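Local coordinates for testis-expressed protein 101 (Mus musculus, PDB 7BPS) that helps control sperm binding to the zona pellucida and sperm migration into the oviduct, probably as a GPI-linked glycoprotein, built of tandem Ly6/uPAR domains, at residues F23-K28 with E40-I45. Sequence-based numbering, arbitrary orientation.
With NAG (2-acetamido-2-deoxy-beta-D-glucopyranose), chain C; FUC (alpha-L-fucopyranose), chain B.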
# COMPACT_ATOMS: atom_id res chain seq x y z
N PHE A 23 1.31 9.76 10.94
CA PHE A 23 2.01 9.92 9.64
C PHE A 23 1.84 11.35 9.14
O PHE A 23 0.69 11.75 8.90
CB PHE A 23 1.46 8.96 8.59
CG PHE A 23 2.35 8.79 7.39
CD1 PHE A 23 2.23 9.64 6.31
CD2 PHE A 23 3.28 7.77 7.35
CE1 PHE A 23 3.04 9.48 5.19
CE2 PHE A 23 4.09 7.61 6.23
CZ PHE A 23 3.96 8.46 5.15
N ASN A 24 2.94 12.07 9.02
CA ASN A 24 3.01 13.43 8.42
C ASN A 24 3.44 13.32 6.94
O ASN A 24 4.64 13.08 6.70
CB ASN A 24 3.94 14.36 9.21
CG ASN A 24 3.82 15.80 8.76
OD1 ASN A 24 3.31 16.06 7.68
ND2 ASN A 24 4.28 16.73 9.59
N TRP A 25 2.52 13.54 6.01
CA TRP A 25 2.72 13.41 4.54
C TRP A 25 3.09 14.76 3.87
O TRP A 25 3.42 14.75 2.67
CB TRP A 25 1.45 12.82 3.90
CG TRP A 25 1.67 12.14 2.59
CD1 TRP A 25 2.85 11.88 1.97
CD2 TRP A 25 0.64 11.56 1.77
NE1 TRP A 25 2.63 11.22 0.80
CE2 TRP A 25 1.29 11.00 0.65
CE3 TRP A 25 -0.75 11.47 1.86
CZ2 TRP A 25 0.59 10.33 -0.35
CZ3 TRP A 25 -1.45 10.84 0.85
CH2 TRP A 25 -0.78 10.27 -0.23
N THR A 26 3.03 15.87 4.61
CA THR A 26 3.49 17.21 4.14
C THR A 26 4.97 17.11 3.72
O THR A 26 5.80 16.66 4.52
CB THR A 26 3.27 18.28 5.21
OG1 THR A 26 1.87 18.29 5.51
CG2 THR A 26 3.72 19.67 4.79
N SER A 27 5.26 17.51 2.49
CA SER A 27 6.56 17.36 1.80
C SER A 27 6.94 18.71 1.15
O SER A 27 6.04 19.54 0.96
CB SER A 27 6.48 16.26 0.76
OG SER A 27 5.89 15.07 1.30
N LYS A 28 8.21 18.89 0.80
CA LYS A 28 8.77 20.10 0.15
C LYS A 28 8.21 20.17 -1.27
O LYS A 28 8.02 19.11 -1.85
CB LYS A 28 10.30 20.06 0.05
CG LYS A 28 11.09 19.41 1.19
CD LYS A 28 11.48 20.33 2.34
CE LYS A 28 12.93 20.75 2.33
NZ LYS A 28 13.14 21.99 3.12
N GLU A 40 -0.66 12.58 -5.28
CA GLU A 40 -0.31 12.01 -3.96
C GLU A 40 -0.95 10.62 -3.93
O GLU A 40 -2.18 10.53 -4.15
CB GLU A 40 -0.76 12.93 -2.82
CG GLU A 40 -2.23 13.29 -2.90
CD GLU A 40 -2.69 14.44 -2.02
OE1 GLU A 40 -3.92 14.59 -1.90
OE2 GLU A 40 -1.83 15.16 -1.45
N THR A 41 -0.14 9.58 -3.77
CA THR A 41 -0.58 8.17 -3.76
C THR A 41 0.04 7.49 -2.56
O THR A 41 1.27 7.58 -2.40
CB THR A 41 -0.17 7.45 -5.04
OG1 THR A 41 -0.75 8.16 -6.14
CG2 THR A 41 -0.60 6.00 -5.06
N VAL A 42 -0.76 6.82 -1.74
CA VAL A 42 -0.25 6.02 -0.60
C VAL A 42 -0.90 4.65 -0.65
O VAL A 42 -2.10 4.59 -0.94
CB VAL A 42 -0.51 6.74 0.73
CG1 VAL A 42 -1.99 7.06 0.95
CG2 VAL A 42 0.07 5.96 1.88
N LEU A 43 -0.13 3.61 -0.38
CA LEU A 43 -0.60 2.21 -0.22
C LEU A 43 -0.21 1.76 1.19
O LEU A 43 0.95 1.98 1.57
CB LEU A 43 0.06 1.33 -1.28
CG LEU A 43 -0.29 -0.15 -1.24
CD1 LEU A 43 -1.78 -0.41 -1.31
CD2 LEU A 43 0.39 -0.88 -2.38
N LEU A 44 -1.15 1.16 1.92
CA LEU A 44 -0.94 0.68 3.31
C LEU A 44 -1.25 -0.81 3.35
O LEU A 44 -2.31 -1.19 2.88
CB LEU A 44 -1.85 1.45 4.27
CG LEU A 44 -1.58 2.96 4.32
CD1 LEU A 44 -2.54 3.73 3.42
CD2 LEU A 44 -1.66 3.48 5.73
N ILE A 45 -0.33 -1.61 3.86
CA ILE A 45 -0.48 -3.09 3.93
C ILE A 45 -0.14 -3.56 5.35
O ILE A 45 0.91 -3.16 5.88
CB ILE A 45 0.39 -3.79 2.88
CG1 ILE A 45 0.12 -3.24 1.48
CG2 ILE A 45 0.17 -5.28 2.95
CD1 ILE A 45 1.21 -3.53 0.48
C1 NAG C . 4.19 18.16 9.32
C2 NAG C . 3.33 18.91 10.37
C3 NAG C . 3.16 20.38 9.94
C4 NAG C . 4.54 21.01 9.75
C5 NAG C . 5.28 20.20 8.67
C6 NAG C . 6.60 20.91 8.38
C7 NAG C . 1.58 17.91 11.88
C8 NAG C . 0.14 17.49 12.01
N2 NAG C . 2.00 18.31 10.64
O3 NAG C . 2.45 21.19 10.89
O4 NAG C . 4.40 22.42 9.43
O5 NAG C . 5.45 18.81 9.06
O6 NAG C . 7.59 19.99 7.90
O7 NAG C . 2.31 17.89 12.88
C1 FUC B . 8.89 20.15 7.73
C2 FUC B . 10.19 19.39 7.79
C3 FUC B . 9.91 18.01 7.17
C4 FUC B . 9.29 18.11 5.77
C5 FUC B . 8.31 19.30 5.56
C6 FUC B . 8.38 19.86 4.15
O2 FUC B . 10.61 19.37 9.16
O3 FUC B . 11.09 17.20 7.06
O4 FUC B . 10.35 18.10 4.80
O5 FUC B . 8.44 20.45 6.42
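The indole of W25 meets strand 40-45 with the far end of its six-membered ring, lying obliquely to everything it touches there, while the ring of F23 takes CB of W25 at its edge, in plane. CH2 of W25 reaches CB of E40 at 3.7 Å and CG1 of V42 at 3.6 Å, and so rests between two residues whose CB atoms face the loop. Between them the outer end of the ring comes up to the backbone of T41, with CZ2 of W25 3.5 Å from O of T41. CG of W25 stands anti to the backbone N (chi1 -157°), which sends the indole inward from the loop; K58, on strand 52-61, adds a cation-pi contact. E40 meets the indole through its CB, and the extended chain beyond CG carries its carboxylate on to hydrogen bonds with N86, Y84 and the backbone N of K96.

On the loop, OD1 of N24 accepts from N of T26 at 3.1 Å, closing an Asx turn, and ND2 of N24 carries the N-acetylglucosamine through a 1.5 Å bond to its C1. The methyl C6 of the fucose approaches N of K28 at 3.5 Å. OG of S27 donates to O of W25 at 2.8 Å from above the carbonyl plane; K58 also binds that oxygen.

The contact is buried, and packs the loop between helix 19-22 and strand 29-31 against strand 37-46 of the six-stranded antiparallel sheet of the first Ly6/uPAR domain. With no hydrogen bond between the two segments, it rests on van der Waals packing of the indole, while S27 and the carboxylate of E40 find their polar partners within the loop or elsewhere in the domain.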